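Local structure of RNA-dependent RNA polymerase (Qualyub virus, 6DX1) at residues N3-N7 against G135-T139; V13-C17 against E105-K109; L113-F117 against I130-N136. The protein probably removes ubiquitin or ubiquitin-like modifiers from host proteins through a viral OTU cysteine protease domain that belongs to a larger polymerase protein. One frame throughout, in Å; residues are numbered along the deposited sequence.

Contact 1: residues N3-N7 against G135-T139; sequences NLKEN and GNYLT
Tyr137 and Leu138 form a short 3-10 turn, entered through an Asx turn at Asn136, and the N-terminal coil 3-7 rests on this turn through Leu4 and Lys5. No hydrogen bond crosses the contact; it is packing round the tyrosine ring. Leu4 CD1 stands over one face, 4.0 Å from the centroid of the Tyr137 ring and 14° off its normal, a CH-pi contact. Leu4 CB also presses on the ring, 3.6 Å from Tyr137 CE1, and the two side chains cross at about a right angle. The opposite face of the ring carries Leu138 CG, set toward the rim. Lys5 comes in at the ring edge, with its CG 3.9 Å from Tyr137 CE1. Its chain then bends at chi3 (-55°) and again at chi4 and runs past Leu138, where Lys5 CD meets Leu138 CD1 at 3.7 Å. The same methylene carbon lies 4.0 Å from Asn136 ND2. It is mainly the aliphatic part of the lysine that makes the contact. The turn itself is held from within. Asn136 OD1 accepts from Leu138 N at 2.9 Å, which closes the Asx turn. Asn136 O takes both Thr139 N, at 3.0 Å, and Thr139 OG1, from the same face of its plane. Beyond the contact, Tyr137 also meets the ring of Phe30, and its carbonyl is bonded by Asn142 ND2. Leu4 packs on Val22 and Phe24 of strand 17-25, while Tyr137 and Leu138 touch Pro156 of strand 150-156. The coil before strand 11-14 is thus laid against the link between strands 125-132 and 140-146.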
loop_
_atom_site.group_PDB
_atom_site.type_symbol
_atom_site.label_atom_id
_atom_site.label_comp_id
_atom_site.label_asym_id
_atom_site.label_seq_id
_atom_site.Cartn_x
_atom_site.Cartn_y
_atom_site.Cartn_z
ATOM N N ASN A 3 6.077 16.891 -11.701
ATOM C CA ASN A 3 7.055 15.962 -12.262
ATOM C C ASN A 3 7.315 14.786 -11.310
ATOM O O ASN A 3 8.196 14.853 -10.441
ATOM C CB ASN A 3 8.360 16.696 -12.578
ATOM C CG ASN A 3 9.241 15.926 -13.528
ATOM O OD1 ASN A 3 9.499 14.738 -13.328
ATOM N ND2 ASN A 3 9.704 16.593 -14.582
ATOM N N LEU A 4 6.543 13.708 -11.501
ATOM C CA LEU A 4 6.551 12.572 -10.582
ATOM C C LEU A 4 7.807 11.724 -10.701
ATOM O O LEU A 4 8.082 10.912 -9.809
ATOM C CB LEU A 4 5.326 11.681 -10.821
ATOM C CG LEU A 4 3.965 12.138 -10.295
ATOM C CD1 LEU A 4 3.050 10.942 -9.996
ATOM C CD2 LEU A 4 4.130 13.008 -9.076
ATOM N N LYS A 5 8.566 11.869 -11.780
ATOM C CA LYS A 5 9.750 11.047 -11.955
ATOM C C LYS A 5 11.033 11.730 -11.501
ATOM O O LYS A 5 12.036 11.037 -11.298
ATOM C CB LYS A 5 9.884 10.615 -13.423
ATOM C CG LYS A 5 8.955 9.466 -13.812
ATOM C CD LYS A 5 9.555 8.596 -14.908
ATOM C CE LYS A 5 9.944 9.422 -16.123
ATOM N NZ LYS A 5 8.845 9.470 -17.134
ATOM N N GLU A 6 11.037 13.058 -11.320
ATOM C CA GLU A 6 12.303 13.756 -11.091
ATOM C C GLU A 6 12.308 14.797 -9.978
ATOM O O GLU A 6 13.396 15.118 -9.486
ATOM C CB GLU A 6 12.777 14.437 -12.385
ATOM C CG GLU A 6 12.514 13.619 -13.637
ATOM C CD GLU A 6 13.495 13.898 -14.753
ATOM O OE1 GLU A 6 14.652 14.265 -14.451
ATOM O OE2 GLU A 6 13.108 13.740 -15.931
ATOM N N ASN A 7 11.179 15.361 -9.560
ATOM C CA ASN A 7 11.191 16.465 -8.606
ATOM C C ASN A 7 10.646 16.081 -7.232
ATOM O O ASN A 7 10.139 16.939 -6.508
ATOM C CB ASN A 7 10.404 17.651 -9.152
ATOM C CG ASN A 7 11.156 18.391 -10.229
ATOM O OD1 ASN A 7 12.334 18.113 -10.482
ATOM N ND2 ASN A 7 10.484 19.346 -10.865
ATOM N N GLY A 135 11.413 2.471 -6.142
ATOM C CA GLY A 135 10.986 2.777 -7.491
ATOM C C GLY A 135 10.221 4.083 -7.582
ATOM O O GLY A 135 9.983 4.791 -6.599
ATOM N N ASN A 136 9.862 4.428 -8.810
ATOM C CA ASN A 136 8.980 5.552 -9.041
ATOM C C ASN A 136 7.584 5.021 -9.353
ATOM O O ASN A 136 7.339 3.812 -9.377
ATOM C CB ASN A 136 9.522 6.457 -10.150
ATOM C CG ASN A 136 9.647 5.750 -11.490
ATOM O OD1 ASN A 136 8.751 5.025 -11.924
ATOM N ND2 ASN A 136 10.766 5.982 -12.168
ATOM N N TYR A 137 6.658 5.940 -9.603
ATOM C CA TYR A 137 5.261 5.541 -9.706
ATOM C C TYR A 137 5.005 4.599 -10.877
ATOM O O TYR A 137 4.055 3.809 -10.840
ATOM C CB TYR A 137 4.382 6.781 -9.805
ATOM C CG TYR A 137 4.302 7.395 -11.170
ATOM C CD1 TYR A 137 5.340 8.181 -11.668
ATOM C CD2 TYR A 137 3.182 7.206 -11.961
ATOM C CE1 TYR A 137 5.252 8.756 -12.919
ATOM C CE2 TYR A 137 3.082 7.779 -13.200
ATOM C CZ TYR A 137 4.122 8.551 -13.678
ATOM O OH TYR A 137 4.007 9.113 -14.923
ATOM N N LEU A 138 5.843 4.640 -11.915
ATOM C CA LEU A 138 5.594 3.753 -13.044
ATOM C C LEU A 138 5.882 2.294 -12.700
ATOM O O LEU A 138 5.303 1.398 -13.317
ATOM C CB LEU A 138 6.421 4.197 -14.257
ATOM C CG LEU A 138 5.986 5.535 -14.855
ATOM C CD1 LEU A 138 7.016 6.035 -15.867
ATOM C CD2 LEU A 138 4.611 5.430 -15.496
ATOM N N THR A 139 6.751 2.032 -11.721
ATOM C CA THR A 139 7.080 0.669 -11.311
ATOM C C THR A 139 6.456 0.315 -9.964
ATOM O O THR A 139 6.991 -0.521 -9.222
ATOM C CB THR A 139 8.588 0.468 -11.235
ATOM O OG1 THR A 139 9.103 1.173 -10.095
ATOM C CG2 THR A 139 9.259 0.972 -12.515
#

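Contact 2: residues V13-C17 against E105-K109; sequences VFDNC and EILSK
The amide of Asn16 has Ser108 OG in its plane at one edge and Lys109 CE over one face. The edge contact is a hydrogen bond from Asn16 ND2 to Ser108 OG, 3.0 Å long with an angle of 153° at the hydrogen. The face contact is looser, with Lys109 CE 3.9 Å from Asn16 CG. The carboxylate of Asp15 is met by Lys109 NZ on the syn side of OD2, 22° out of its plane. This salt bridge is modelled at 2.5 Å between Lys109 NZ and Asp15 OD2, shorter than usual, so the exact length is doubtful. A water links Asp15 OD1 to Lys109 NZ as well. Asp15 and Asn16 are the two corner residues of a type II' turn joining strands 11-14 and 17-25. Lys109 reaches them because its chain is extended beyond CG. On the helix, Lys109 NZ also bonds Glu105 OE1 at 2.9 Å, using the anti lone pair of that oxygen. Ser108 OG gives its hydrogen to Glu105 O at 2.8 Å, and can therefore act as acceptor for Asn16. Outside the contact, Lys109 NZ bonds Glu74 O and Glu105 OE1 takes Gly77 N. Asp15 OD2 and Glu105 OE1 lie 3.8 Å apart. The lysine between them probably offsets their repulsion. Its bridge to Asp15 and the Asn16-Ser108 bond together tie the hairpin turn to helix 101-111.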
loop_
_atom_site.group_PDB
_atom_site.type_symbol
_atom_site.label_atom_id
_atom_site.label_comp_id
_atom_site.label_asym_id
_atom_site.label_seq_id
_atom_site.Cartn_x
_atom_site.Cartn_y
_atom_site.Cartn_z
ATOM N N VAL A 13 12.191 7.322 6.226
ATOM C CA VAL A 13 11.370 7.138 7.424
ATOM C C VAL A 13 11.908 5.998 8.285
ATOM O O VAL A 13 12.272 6.205 9.447
ATOM C CB VAL A 13 9.884 6.907 7.055
ATOM C CG1 VAL A 13 9.070 6.515 8.286
ATOM C CG2 VAL A 13 9.295 8.154 6.419
ATOM N N PHE A 14 11.975 4.791 7.734
ATOM C CA PHE A 14 12.268 3.568 8.470
ATOM C C PHE A 14 12.470 2.432 7.474
ATOM O O PHE A 14 11.609 2.223 6.621
ATOM C CB PHE A 14 11.116 3.230 9.419
ATOM C CG PHE A 14 11.342 1.981 10.232
ATOM C CD1 PHE A 14 10.897 0.751 9.779
ATOM C CD2 PHE A 14 11.987 2.045 11.457
ATOM C CE1 PHE A 14 11.101 -0.399 10.521
ATOM C CE2 PHE A 14 12.192 0.896 12.206
ATOM C CZ PHE A 14 11.745 -0.331 11.735
ATOM N N ASP A 15 13.586 1.702 7.568
ATOM C CA ASP A 15 13.854 0.567 6.686
ATOM C C ASP A 15 13.636 0.967 5.227
ATOM O O ASP A 15 14.286 1.901 4.746
ATOM C CB ASP A 15 12.990 -0.626 7.098
ATOM C CG ASP A 15 13.368 -1.916 6.370
ATOM O OD1 ASP A 15 14.544 -2.332 6.415
ATOM O OD2 ASP A 15 12.470 -2.515 5.747
ATOM N N ASN A 16 12.726 0.302 4.507
ATOM C CA ASN A 16 12.548 0.634 3.096
ATOM C C ASN A 16 11.452 1.670 2.859
ATOM O O ASN A 16 11.041 1.862 1.710
ATOM C CB ASN A 16 12.298 -0.638 2.259
ATOM C CG ASN A 16 10.870 -1.180 2.372
ATOM O OD1 ASN A 16 10.171 -0.961 3.359
ATOM N ND2 ASN A 16 10.446 -1.920 1.341
ATOM N N CYS A 17 11.026 2.383 3.898
ATOM C CA CYS A 17 9.936 3.353 3.810
ATOM C C CYS A 17 10.493 4.770 3.756
ATOM O O CYS A 17 11.376 5.124 4.545
ATOM C CB CYS A 17 8.995 3.207 5.009
ATOM S SG CYS A 17 7.652 4.404 5.035
ATOM N N GLU A 105 4.631 -2.778 3.560
ATOM C CA GLU A 105 5.979 -3.321 3.729
ATOM C C GLU A 105 6.042 -4.768 3.261
ATOM O O GLU A 105 6.934 -5.145 2.490
ATOM C CB GLU A 105 6.429 -3.227 5.193
ATOM C CG GLU A 105 7.820 -3.861 5.404
ATOM C CD GLU A 105 8.201 -4.025 6.869
ATOM O OE1 GLU A 105 9.386 -4.300 7.141
ATOM O OE2 GLU A 105 7.335 -3.854 7.741
ATOM N N ILE A 106 5.096 -5.599 3.722
ATOM C CA ILE A 106 5.118 -7.021 3.383
ATOM C C ILE A 106 5.041 -7.209 1.876
ATOM O O ILE A 106 5.799 -7.986 1.285
ATOM C CB ILE A 106 3.966 -7.763 4.085
ATOM C CG1 ILE A 106 4.173 -7.802 5.600
ATOM C CG2 ILE A 106 3.835 -9.183 3.529
ATOM C CD1 ILE A 106 2.951 -8.316 6.361
ATOM N N LEU A 107 4.105 -6.516 1.227
ATOM C CA LEU A 107 3.914 -6.737 -0.203
ATOM C C LEU A 107 5.087 -6.205 -1.025
ATOM O O LEU A 107 5.455 -6.808 -2.041
ATOM C CB LEU A 107 2.599 -6.102 -0.659
ATOM C CG LEU A 107 1.399 -6.888 -0.135
ATOM C CD1 LEU A 107 0.158 -6.013 -0.151
ATOM C CD2 LEU A 107 1.197 -8.143 -0.971
ATOM N N SER A 108 5.679 -5.075 -0.619
ATOM C CA SER A 108 6.842 -4.575 -1.359
ATOM C C SER A 108 7.965 -5.605 -1.380
ATOM O O SER A 108 8.677 -5.739 -2.391
ATOM C CB SER A 108 7.322 -3.246 -0.754
ATOM O OG SER A 108 7.940 -3.443 0.507
ATOM N N LYS A 109 8.113 -6.363 -0.295
ATOM C CA LYS A 109 9.194 -7.331 -0.173
ATOM C C LYS A 109 8.835 -8.688 -0.763
ATOM O O LYS A 109 9.713 -9.374 -1.301
ATOM C CB LYS A 109 9.604 -7.456 1.301
ATOM C CG LYS A 109 10.194 -6.138 1.822
ATOM C CD LYS A 109 10.446 -6.118 3.327
ATOM C CE LYS A 109 11.227 -4.856 3.710
ATOM N NZ LYS A 109 11.424 -4.750 5.199
HETATM O O HOH W 1 14.378 -5.221 5.868
#

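Contact 3: residues L113-F117 against I130-N136; sequences LTVIF and IRWGDGN
Val115 and Phe117 pair with Trp132 and Ile130 in the beta hairpin of strands 114-120 and 125-132. The two strands run antiparallel, with axes 4.7 Å apart. Val115–Trp132 and Phe117–Ile130 are hydrogen-bonded pairs; Ile116–Arg131, between them, is a non-hydrogen-bonded pair. The straightest of the backbone bonds runs from Trp132 N to Val115 O, 2.8 Å long with 171° at the hydrogen. Trp132 and Phe117 share one face of the sheet and form an edge-to-face pair. Trp132 CZ3 stands over the centre of the Phe117 ring, the centroids of the two six-membered rings are 4.7 Å apart, and the planes meet at 57°. Trp132 CG is anti to its carbonyl carbon (chi1 -69°), and the indole swings from there toward the neighbouring strand. Ile130 lies alongside Phe117, with Ile130 CG2 3.5 Å from Phe117 CB. On the other face, Arg131 lies alongside Ile116, and its CG reaches Thr114 CG2 at 3.6 Å. At the start of strand 114-120, Thr114 OG1 accepts from Gly135 N at 2.8 Å and ties down the loop that follows strand 125-132. Arg131 NH1 holds the same loop through Gly135 O, 3.0 Å away and in the guanidinium plane. Gly133 O sits over a face of that guanidinium. Arg131 NE bonds Ser18 OG, and Trp10 makes a cation-pi contact with the arginine. Trp132 and Phe117 are covered by Ala104 of helix 101-111. A hairpin in the middle of a mixed sheet, with a helix packed on its aromatic face, is consistent with the OTU protease fold.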
loop_
_atom_site.group_PDB
_atom_site.type_symbol
_atom_site.label_atom_id
_atom_site.label_comp_id
_atom_site.label_asym_id
_atom_site.label_seq_id
_atom_site.Cartn_x
_atom_site.Cartn_y
_atom_site.Cartn_z
ATOM N N LEU A 113 8.442 -5.099 -5.596
ATOM C CA LEU A 113 8.139 -3.855 -6.272
ATOM C C LEU A 113 7.841 -2.798 -5.227
ATOM O O LEU A 113 7.826 -3.067 -4.021
ATOM C CB LEU A 113 6.975 -4.005 -7.251
ATOM C CG LEU A 113 5.777 -4.824 -6.785
ATOM C CD1 LEU A 113 5.049 -4.195 -5.621
ATOM C CD2 LEU A 113 4.828 -5.028 -7.955
ATOM N N THR A 114 7.587 -1.596 -5.707
ATOM C CA THR A 114 7.354 -0.457 -4.843
ATOM C C THR A 114 5.859 -0.274 -4.617
ATOM O O THR A 114 5.052 -0.532 -5.509
ATOM C CB THR A 114 7.991 0.774 -5.489
ATOM O OG1 THR A 114 9.402 0.539 -5.588
ATOM C CG2 THR A 114 7.720 2.045 -4.705
ATOM N N VAL A 115 5.491 0.140 -3.402
ATOM C CA VAL A 115 4.109 0.453 -3.045
ATOM C C VAL A 115 4.077 1.905 -2.592
ATOM O O VAL A 115 4.888 2.302 -1.743
ATOM C CB VAL A 115 3.588 -0.476 -1.928
ATOM C CG1 VAL A 115 2.152 -0.101 -1.533
ATOM C CG2 VAL A 115 3.675 -1.943 -2.341
ATOM N N ILE A 116 3.155 2.699 -3.144
ATOM C CA ILE A 116 3.056 4.118 -2.806
ATOM C C ILE A 116 1.629 4.450 -2.387
ATOM O O ILE A 116 0.672 4.065 -3.069
ATOM C CB ILE A 116 3.484 5.023 -3.973
ATOM C CG1 ILE A 116 4.881 4.636 -4.458
ATOM C CG2 ILE A 116 3.473 6.486 -3.524
ATOM C CD1 ILE A 116 5.266 5.380 -5.749
ATOM N N PHE A 117 1.496 5.152 -1.258
ATOM C CA PHE A 117 0.236 5.761 -0.822
ATOM C C PHE A 117 0.276 7.244 -1.164
ATOM O O PHE A 117 1.117 7.980 -0.626
ATOM C CB PHE A 117 0.033 5.651 0.693
ATOM C CG PHE A 117 -0.059 4.245 1.254
ATOM C CD1 PHE A 117 -0.094 3.116 0.446
ATOM C CD2 PHE A 117 -0.119 4.083 2.644
ATOM C CE1 PHE A 117 -0.189 1.838 1.017
ATOM C CE2 PHE A 117 -0.213 2.816 3.218
ATOM C CZ PHE A 117 -0.249 1.697 2.414
ATOM N N ILE A 130 3.823 8.400 0.634
ATOM C CA ILE A 130 4.659 7.537 1.460
ATOM C C ILE A 130 4.898 6.270 0.656
ATOM O O ILE A 130 3.994 5.776 -0.026
ATOM C CB ILE A 130 4.034 7.248 2.844
ATOM C CG1 ILE A 130 4.949 6.355 3.679
ATOM C CG2 ILE A 130 2.674 6.638 2.721
ATOM C CD1 ILE A 130 4.810 6.619 5.179
ATOM N N ARG A 131 6.130 5.779 0.686
ATOM C CA ARG A 131 6.577 4.803 -0.294
ATOM C C ARG A 131 7.340 3.690 0.402
ATOM O O ARG A 131 8.121 3.954 1.319
ATOM C CB ARG A 131 7.460 5.510 -1.336
ATOM C CG ARG A 131 8.316 4.647 -2.223
ATOM C CD ARG A 131 9.159 5.573 -3.121
ATOM N NE ARG A 131 10.344 6.114 -2.448
ATOM C CZ ARG A 131 11.502 6.310 -3.067
ATOM N NH1 ARG A 131 11.608 6.019 -4.360
ATOM N NH2 ARG A 131 12.553 6.786 -2.406
ATOM N N TRP A 132 7.104 2.447 -0.028
ATOM C CA TRP A 132 7.905 1.294 0.388
ATOM C C TRP A 132 8.610 0.757 -0.849
ATOM O O TRP A 132 7.945 0.320 -1.795
ATOM C CB TRP A 132 7.042 0.199 1.036
ATOM C CG TRP A 132 6.496 0.617 2.353
ATOM C CD1 TRP A 132 6.991 0.289 3.578
ATOM C CD2 TRP A 132 5.362 1.465 2.589
ATOM N NE1 TRP A 132 6.240 0.874 4.564
ATOM C CE2 TRP A 132 5.234 1.603 3.988
ATOM C CE3 TRP A 132 4.437 2.112 1.755
ATOM C CZ2 TRP A 132 4.225 2.361 4.576
ATOM C CZ3 TRP A 132 3.431 2.871 2.339
ATOM C CH2 TRP A 132 3.338 2.992 3.740
ATOM N N GLY A 133 9.938 0.796 -0.844
ATOM C CA GLY A 133 10.743 0.468 -2.008
ATOM C C GLY A 133 11.337 1.710 -2.655
ATOM O O GLY A 133 11.041 2.847 -2.292
ATOM N N ASP A 134 12.178 1.471 -3.669
ATOM C CA ASP A 134 13.004 2.518 -4.268
ATOM C C ASP A 134 12.548 2.958 -5.657
ATOM O O ASP A 134 13.246 3.751 -6.300
ATOM C CB ASP A 134 14.464 2.057 -4.355
ATOM C CG ASP A 134 15.118 1.932 -2.998
ATOM O OD1 ASP A 134 15.380 0.791 -2.568
ATOM O OD2 ASP A 134 15.369 2.976 -2.356
ATOM N N GLY A 135 11.413 2.471 -6.142
ATOM C CA GLY A 135 10.986 2.777 -7.491
ATOM C C GLY A 135 10.221 4.083 -7.582
ATOM O O GLY A 135 9.983 4.791 -6.599
ATOM N N ASN A 136 9.862 4.428 -8.810
ATOM C CA ASN A 136 8.980 5.552 -9.041
ATOM C C ASN A 136 7.584 5.021 -9.353
ATOM O O ASN A 136 7.339 3.812 -9.377
ATOM C CB ASN A 136 9.522 6.457 -10.150
ATOM C CG ASN A 136 9.647 5.750 -11.490
ATOM O OD1 ASN A 136 8.751 5.025 -11.924
ATOM N ND2 ASN A 136 10.766 5.982 -12.168
#

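All three contacts are organised round one mixed sheet. Contact 3 lies within it, where strands 114-120 and 125-132 pair. Contact 2 is about 8 Å away, centre to centre, and joins the turn between strands 11-14 and 17-25 to helix 101-111. It touches contact 3 through Asn16, which bonds the backbone of Gly133. The centre of contact 1 is about 10 Å from that of contact 3, and the two share Gly135 and Asn136. Contacts 1 and 2 do not touch; their centres are about 17 Å apart. Along the chain, contact 1 spans the other two, and contact 2 closes before contact 3 opens. The N-terminal residues are therefore held at two places, on the loop after strand 125-132 and on helix 101-111.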